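Guanine nucleotide exchange protein (Legionella pneumophila, PDB 1XSZ) probably promotes guanine nucleotide exchange on Arf-family GTPases through its Sec7 domain, with a C-terminal domain forming a cap over the active site. Local coordinates at residues A[64-68]-A[69-73]; A[142-145]-A[146-149]; A[175-179]-A[180-184]. One frame throughout, in Å; residues are numbered along the deposited sequence.

Contact 1: residues A[64-68]-A[69-73]; sequences LSSPE and AENQQ
The chain turns from loop into helix between Glu68, whose psi of 147° is not yet helical, and Ala69, and the Glu68 carbonyl takes the first helical bond, with Gln72 N 3.0 Å from Glu68 O. That puts Glu68 at the N-cap, and Asn71 and Gln72 sit over the loop that leads into it. Gln72 folds back along the outside of the turn. With its CG on the side of the backbone N (chi1 -61°) and an extended chain beyond, its amide returns to the loop, where Gln72 NE2 donates to Pro67 O at 2.8 Å. The bond lies close to the plane of the Gln72 amide but meets the proline carbonyl tilted from its plane. The aliphatic part of this chain lies against the turn as well, Gln72 CG resting 3.3 Å from Glu68 O. Asn71 faces inward. Its amide packs on two loop residues: Asn71 OD1 is 3.2 Å from Glu68 CB, and Asn71 ND2 is 3.5 Å from Ser66 CB. The Glu68 and Asn71 side chains lie alongside each other with their ends on the same side, their carboxylate and amide planes turned 75° apart. Several other polar groups bond outside the two segments: Asn71 ND2 to Tyr63 O, Ser66 OG to Asp62 O, and Glu70 to Tyr63 OH and Lys30. The new helix is therefore tied both to the loop, through backbone and Gln72 amide, and to the last turn of helix 57-64, where the buried Asn71 amide satisfies a carbonyl near that helix's end.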
loop_
_atom_site.group_PDB
_atom_site.type_symbol
_atom_site.label_atom_id
_atom_site.label_comp_id
_atom_site.label_asym_id
_atom_site.label_seq_id
_atom_site.Cartn_x
_atom_site.Cartn_y
_atom_site.Cartn_z
ATOM N N LEU A 64 1.729 9.540 -0.625
ATOM C CA LEU A 64 2.511 9.476 0.603
ATOM C C LEU A 64 3.126 8.117 0.896
ATOM O O LEU A 64 4.211 8.038 1.468
ATOM C CB LEU A 64 1.651 9.904 1.795
ATOM C CG LEU A 64 1.295 11.394 1.855
ATOM C CD1 LEU A 64 0.259 11.635 2.937
ATOM C CD2 LEU A 64 2.558 12.215 2.129
ATOM N N SER A 65 2.441 7.046 0.504
ATOM C CA SER A 65 2.921 5.698 0.783
ATOM C C SER A 65 3.735 5.040 -0.326
ATOM O O SER A 65 4.087 3.866 -0.213
ATOM C CB SER A 65 1.738 4.792 1.141
ATOM O OG SER A 65 0.853 4.654 0.037
ATOM N N SER A 66 4.040 5.789 -1.379
ATOM C CA SER A 66 4.809 5.257 -2.500
ATOM C C SER A 66 6.289 5.125 -2.159
ATOM O O SER A 66 6.798 5.822 -1.283
ATOM C CB SER A 66 4.605 6.134 -3.734
ATOM O OG SER A 66 3.282 5.973 -4.221
ATOM N N PRO A 67 7.008 4.236 -2.866
ATOM C CA PRO A 67 8.435 4.010 -2.619
ATOM C C PRO A 67 9.442 5.025 -3.152
ATOM O O PRO A 67 10.583 5.056 -2.683
ATOM C CB PRO A 67 8.660 2.628 -3.221
ATOM C CG PRO A 67 7.782 2.681 -4.433
ATOM C CD PRO A 67 6.501 3.300 -3.888
ATOM N N GLU A 68 9.045 5.843 -4.119
ATOM C CA GLU A 68 9.970 6.819 -4.694
ATOM C C GLU A 68 10.576 7.760 -3.650
ATOM O O GLU A 68 9.928 8.115 -2.663
ATOM C CB GLU A 68 9.278 7.628 -5.794
ATOM C CG GLU A 68 8.936 6.835 -7.059
ATOM C CD GLU A 68 7.871 5.777 -6.835
ATOM O OE1 GLU A 68 6.912 6.051 -6.083
ATOM O OE2 GLU A 68 7.982 4.679 -7.424
ATOM N N ALA A 69 11.825 8.160 -3.879
ATOM C CA ALA A 69 12.551 9.039 -2.965
ATOM C C ALA A 69 11.793 10.309 -2.591
ATOM O O ALA A 69 11.695 10.654 -1.419
ATOM C CB ALA A 69 13.909 9.402 -3.568
ATOM N N GLU A 70 11.263 11.008 -3.587
ATOM C CA GLU A 70 10.515 12.236 -3.335
ATOM C C GLU A 70 9.345 11.976 -2.394
ATOM O O GLU A 70 9.163 12.672 -1.395
ATOM C CB GLU A 70 9.991 12.809 -4.650
ATOM C CG GLU A 70 9.065 14.006 -4.487
ATOM C CD GLU A 70 8.528 14.497 -5.818
ATOM O OE1 GLU A 70 9.335 14.955 -6.652
ATOM O OE2 GLU A 70 7.301 14.420 -6.036
ATOM N N ASN A 71 8.550 10.966 -2.725
ATOM C CA ASN A 71 7.391 10.604 -1.924
ATOM C C ASN A 71 7.762 10.312 -0.479
ATOM O O ASN A 71 7.057 10.727 0.442
ATOM C CB ASN A 71 6.706 9.377 -2.525
ATOM C CG ASN A 71 6.320 9.582 -3.971
ATOM O OD1 ASN A 71 7.181 9.787 -4.832
ATOM N ND2 ASN A 71 5.024 9.535 -4.252
ATOM N N GLN A 72 8.857 9.586 -0.278
ATOM C CA GLN A 72 9.274 9.253 1.073
ATOM C C GLN A 72 9.689 10.494 1.854
ATOM O O GLN A 72 9.447 10.583 3.057
ATOM C CB GLN A 72 10.388 8.198 1.041
ATOM C CG GLN A 72 9.923 6.897 0.386
ATOM C CD GLN A 72 10.638 5.669 0.909
ATOM O OE1 GLN A 72 10.660 5.417 2.115
ATOM N NE2 GLN A 72 11.215 4.887 0.003
ATOM N N GLN A 73 10.292 11.465 1.174
ATOM C CA GLN A 73 10.681 12.697 1.847
ATOM C C GLN A 73 9.429 13.477 2.231
ATOM O O GLN A 73 9.356 14.064 3.310
ATOM C CB GLN A 73 11.563 13.559 0.940
ATOM C CG GLN A 73 12.955 12.993 0.712
ATOM C CD GLN A 73 13.813 13.899 -0.149
ATOM O OE1 GLN A 73 13.496 14.151 -1.313
ATOM N NE2 GLN A 73 14.905 14.395 0.419
#

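Contact 2: residues A[142-145]-A[146-149]; sequences IMLN and TDLH
Ile142 O is held from two directions, by Thr146 N, which makes a weak helical bond at 3.4 Å, and by water 1, which donates to Ile142 O at 2.8 Å. The same water accepts from Thr146 OG1, also at 2.8 Å, so it bridges carbonyl and hydroxyl one helical turn apart. The hydroxyl meets it because OG1 stands beside its own backbone N (chi1 -70°), on the side facing the preceding turn; the long main-chain bond is thus backed by a second, water-mediated link. Farther round the helix the bonds tighten, and Leu148 N lies 2.8 Å from Leu144 O. The side chains of this pair pack too. Leu144 swings its CG beside its carbonyl carbon (chi1 -175°), which carries CD1 forward along the helix, Leu144 CD1 lying 3.7 Å from Leu148 CG. Both leucines are buried, facing helix 179-191 through Ile189, Tyr186 and Lys190. At the C-terminal end, His149 N donates to Asn145 O at 3.0 Å, and His149 CD2 comes to 3.3 Å from Asn145 O, while Leu148 CB sits over one face of the imidazole. His149 NE2 is bonded to Ile189 O, which helps to fix the ring's rotation; Asp147 OD1 accepts a hydrogen bond from Met159 N. Across the Ile142, Met143 and Thr146 face come Trp253, Phe256 and Phe257 of helix 252-258, in the capping domain. Residues 145-149 spell the Asn-Thr-Asp-Leu-His motif of Sec7 domains, which in relatives lines the Arf-binding groove, consistent with a cap packed over the active site.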
loop_
_atom_site.group_PDB
_atom_site.type_symbol
_atom_site.label_atom_id
_atom_site.label_comp_id
_atom_site.label_asym_id
_atom_site.label_seq_id
_atom_site.Cartn_x
_atom_site.Cartn_y
_atom_site.Cartn_z
ATOM N N ILE A 142 -1.286 -3.193 15.814
ATOM C CA ILE A 142 -2.224 -3.303 14.701
ATOM C C ILE A 142 -2.737 -4.750 14.618
ATOM O O ILE A 142 -3.930 -4.977 14.428
ATOM C CB ILE A 142 -1.555 -2.859 13.383
ATOM C CG1 ILE A 142 -1.366 -1.338 13.416
ATOM C CG2 ILE A 142 -2.407 -3.270 12.177
ATOM C CD1 ILE A 142 -0.475 -0.798 12.325
ATOM N N MET A 143 -1.852 -5.732 14.780
ATOM C CA MET A 143 -2.306 -7.121 14.752
ATOM C C MET A 143 -3.216 -7.400 15.943
ATOM O O MET A 143 -4.224 -8.102 15.818
ATOM C CB MET A 143 -1.130 -8.108 14.807
ATOM C CG MET A 143 -0.308 -8.203 13.534
ATOM S SD MET A 143 0.812 -9.634 13.513
ATOM C CE MET A 143 1.957 -9.192 14.795
ATOM N N LEU A 144 -2.854 -6.868 17.106
ATOM C CA LEU A 144 -3.644 -7.084 18.310
ATOM C C LEU A 144 -5.052 -6.499 18.162
ATOM O O LEU A 144 -6.022 -7.061 18.672
ATOM C CB LEU A 144 -2.924 -6.474 19.522
ATOM C CG LEU A 144 -3.563 -6.706 20.888
ATOM C CD1 LEU A 144 -3.697 -8.202 21.157
ATOM C CD2 LEU A 144 -2.694 -6.059 21.957
ATOM N N ASN A 145 -5.160 -5.369 17.468
ATOM C CA ASN A 145 -6.465 -4.752 17.239
ATOM C C ASN A 145 -7.382 -5.744 16.502
ATOM O O ASN A 145 -8.539 -5.919 16.871
ATOM C CB ASN A 145 -6.282 -3.460 16.435
ATOM C CG ASN A 145 -7.593 -2.795 16.081
ATOM O OD1 ASN A 145 -8.011 -2.796 14.913
ATOM N ND2 ASN A 145 -8.254 -2.224 17.075
ATOM N N THR A 146 -6.862 -6.398 15.467
ATOM C CA THR A 146 -7.665 -7.378 14.738
ATOM C C THR A 146 -7.941 -8.590 15.625
ATOM O O THR A 146 -9.061 -9.095 15.687
ATOM C CB THR A 146 -6.939 -7.860 13.474
ATOM O OG1 THR A 146 -6.901 -6.802 12.516
ATOM C CG2 THR A 146 -7.655 -9.070 12.867
ATOM N N ASP A 147 -6.909 -9.046 16.321
ATOM C CA ASP A 147 -7.042 -10.207 17.183
ATOM C C ASP A 147 -8.137 -10.039 18.235
ATOM O O ASP A 147 -8.942 -10.947 18.459
ATOM C CB ASP A 147 -5.693 -10.488 17.847
ATOM C CG ASP A 147 -5.650 -11.824 18.543
ATOM O OD1 ASP A 147 -5.851 -11.869 19.770
ATOM O OD2 ASP A 147 -5.412 -12.833 17.845
ATOM N N LEU A 148 -8.186 -8.868 18.863
ATOM C CA LEU A 148 -9.162 -8.613 19.912
ATOM C C LEU A 148 -10.553 -8.222 19.445
ATOM O O LEU A 148 -11.539 -8.507 20.125
ATOM C CB LEU A 148 -8.634 -7.521 20.855
ATOM C CG LEU A 148 -7.320 -7.835 21.574
ATOM C CD1 LEU A 148 -6.978 -6.709 22.551
ATOM C CD2 LEU A 148 -7.452 -9.165 22.315
ATOM N N HIS A 149 -10.643 -7.591 18.282
ATOM C CA HIS A 149 -11.936 -7.111 17.809
ATOM C C HIS A 149 -12.615 -7.845 16.660
ATOM O O HIS A 149 -13.749 -7.524 16.305
ATOM C CB HIS A 149 -11.809 -5.616 17.532
ATOM C CG HIS A 149 -11.386 -4.840 18.740
ATOM N ND1 HIS A 149 -12.113 -4.852 19.910
ATOM C CD2 HIS A 149 -10.284 -4.094 18.987
ATOM C CE1 HIS A 149 -11.476 -4.147 20.828
ATOM N NE2 HIS A 149 -10.364 -3.676 20.294
HETATM O O HOH W 1 -6.202 -4.146 13.011
#

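Contact 3: residues A[175-179]-A[180-184]; sequences GDFDA and KFLEE
Phe177 and Leu182 both turn their CG beside the backbone N (chi1 -67° and -69°), whereas Phe181 has CG beside its carbonyl carbon (171°), and the three side chains gather at the start of helix 179-191. Leu182 brings its branch point against the base of the first aromatic, Leu182 CG 3.9 Å from Phe177 CB. Phe177 CB also lies at the edge of the Phe181 ring, near its plane, 4.3 Å from Phe181 CD2. Both aromatic side chains also touch helix 131-149, Phe177 at Ala133 and Leu136, Phe181 at Leu137. Asp178 is the N-cap, yet its side chain makes no capping bond; its carbonyl serves the turn instead, with Leu182 N 3.1 Å from Asp178 O and Phe181 N bonded weakly to the same oxygen. One step on, Glu183 N reaches Ala179 O at 2.9 Å. On the outer surface Lys180 NZ forms a salt bridge to Glu183 OE2 at 3.0 Å, approaching on the syn side of the carboxylate. The chemistry is thus divided: hydrocarbon packs on the inner face, while the outer face carries an i to i+3 salt bridge, with Lys165 a long, weak second partner of Glu183.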
loop_
_atom_site.group_PDB
_atom_site.type_symbol
_atom_site.label_atom_id
_atom_site.label_comp_id
_atom_site.label_asym_id
_atom_site.label_seq_id
_atom_site.Cartn_x
_atom_site.Cartn_y
_atom_site.Cartn_z
ATOM N N GLY A 175 16.307 -5.613 24.444
ATOM C CA GLY A 175 15.793 -5.699 25.798
ATOM C C GLY A 175 14.285 -5.841 25.786
ATOM O O GLY A 175 13.695 -6.088 24.735
ATOM N N ASP A 176 13.653 -5.689 26.945
ATOM C CA ASP A 176 12.203 -5.806 27.026
ATOM C C ASP A 176 11.544 -4.453 27.216
ATOM O O ASP A 176 12.186 -3.479 27.619
ATOM C CB ASP A 176 11.786 -6.704 28.196
ATOM C CG ASP A 176 12.432 -8.072 28.152
ATOM O OD1 ASP A 176 12.602 -8.621 27.046
ATOM O OD2 ASP A 176 12.758 -8.602 29.237
ATOM N N PHE A 177 10.254 -4.397 26.901
ATOM C CA PHE A 177 9.467 -3.187 27.094
ATOM C C PHE A 177 8.990 -3.303 28.537
ATOM O O PHE A 177 8.854 -4.414 29.054
ATOM C CB PHE A 177 8.247 -3.173 26.164
ATOM C CG PHE A 177 8.588 -3.062 24.707
ATOM C CD1 PHE A 177 8.949 -1.839 24.155
ATOM C CD2 PHE A 177 8.558 -4.187 23.887
ATOM C CE1 PHE A 177 9.277 -1.733 22.810
ATOM C CE2 PHE A 177 8.886 -4.092 22.540
ATOM C CZ PHE A 177 9.247 -2.864 21.999
ATOM N N ASP A 178 8.742 -2.176 29.193
ATOM C CA ASP A 178 8.263 -2.217 30.569
ATOM C C ASP A 178 6.944 -2.979 30.632
ATOM O O ASP A 178 6.046 -2.752 29.818
ATOM C CB ASP A 178 8.074 -0.801 31.116
ATOM C CG ASP A 178 9.390 -0.121 31.442
ATOM O OD1 ASP A 178 9.363 1.051 31.876
ATOM O OD2 ASP A 178 10.452 -0.758 31.267
ATOM N N ALA A 179 6.834 -3.882 31.599
ATOM C CA ALA A 179 5.635 -4.694 31.774
ATOM C C ALA A 179 4.366 -3.857 31.897
ATOM O O ALA A 179 3.350 -4.160 31.266
ATOM C CB ALA A 179 5.787 -5.585 33.003
ATOM N N LYS A 180 4.423 -2.802 32.701
ATOM C CA LYS A 180 3.257 -1.952 32.905
ATOM C C LYS A 180 2.917 -1.139 31.665
ATOM O O LYS A 180 1.774 -0.713 31.483
ATOM C CB LYS A 180 3.481 -1.039 34.113
ATOM C CG LYS A 180 3.757 -1.818 35.395
ATOM C CD LYS A 180 2.723 -2.920 35.596
ATOM C CE LYS A 180 3.157 -3.910 36.663
ATOM N NZ LYS A 180 2.206 -5.050 36.772
ATOM N N PHE A 181 3.907 -0.925 30.812
ATOM C CA PHE A 181 3.680 -0.196 29.574
ATOM C C PHE A 181 2.866 -1.106 28.654
ATOM O O PHE A 181 1.876 -0.682 28.049
ATOM C CB PHE A 181 5.012 0.156 28.911
ATOM C CG PHE A 181 4.865 0.718 27.528
ATOM C CD1 PHE A 181 4.282 1.963 27.322
ATOM C CD2 PHE A 181 5.291 -0.012 26.424
ATOM C CE1 PHE A 181 4.125 2.475 26.033
ATOM C CE2 PHE A 181 5.139 0.489 25.137
ATOM C CZ PHE A 181 4.555 1.736 24.941
ATOM N N LEU A 182 3.278 -2.366 28.557
ATOM C CA LEU A 182 2.568 -3.314 27.710
ATOM C C LEU A 182 1.169 -3.608 28.243
ATOM O O LEU A 182 0.234 -3.793 27.466
ATOM C CB LEU A 182 3.374 -4.611 27.562
ATOM C CG LEU A 182 4.668 -4.483 26.750
ATOM C CD1 LEU A 182 5.297 -5.860 26.568
ATOM C CD2 LEU A 182 4.365 -3.867 25.389
ATOM N N GLU A 183 1.016 -3.646 29.562
ATOM C CA GLU A 183 -0.290 -3.903 30.153
ATOM C C GLU A 183 -1.235 -2.754 29.796
ATOM O O GLU A 183 -2.415 -2.963 29.498
ATOM C CB GLU A 183 -0.155 -4.059 31.675
ATOM C CG GLU A 183 0.537 -5.367 32.068
ATOM C CD GLU A 183 0.799 -5.494 33.558
ATOM O OE1 GLU A 183 -0.088 -5.127 34.359
ATOM O OE2 GLU A 183 1.888 -5.986 33.926
ATOM N N GLU A 184 -0.703 -1.540 29.809
ATOM C CA GLU A 184 -1.482 -0.360 29.469
ATOM C C GLU A 184 -1.847 -0.365 27.982
ATOM O O GLU A 184 -2.988 -0.092 27.614
ATOM C CB GLU A 184 -0.679 0.889 29.814
ATOM C CG GLU A 184 -1.110 2.127 29.080
ATOM C CD GLU A 184 -0.245 3.307 29.431
ATOM O OE1 GLU A 184 0.897 3.090 29.897
ATOM O OE2 GLU A 184 -0.700 4.443 29.228
#

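The three contacts come in series along the Sec7 domain: contact 1 opens helix 69-80, contact 2 closes helix 131-149, and contact 3 opens helix 179-191. Contacts 2 and 3 are neighbours, their centres 18 Å apart and their nearest atoms about 7 Å, joined by the packing of helix 179-191 on helix 131-149. Contact 1 lies across the chain's centre from contact 2, its centre about 28 Å from that of contact 2 and about 33 Å from that of contact 3. None touches another; they sit at separate places in the helical Sec7 domain. Contact 2 also touches the capping domain, through helices 252-258 and 287-290, linking the Sec7 core to the cap.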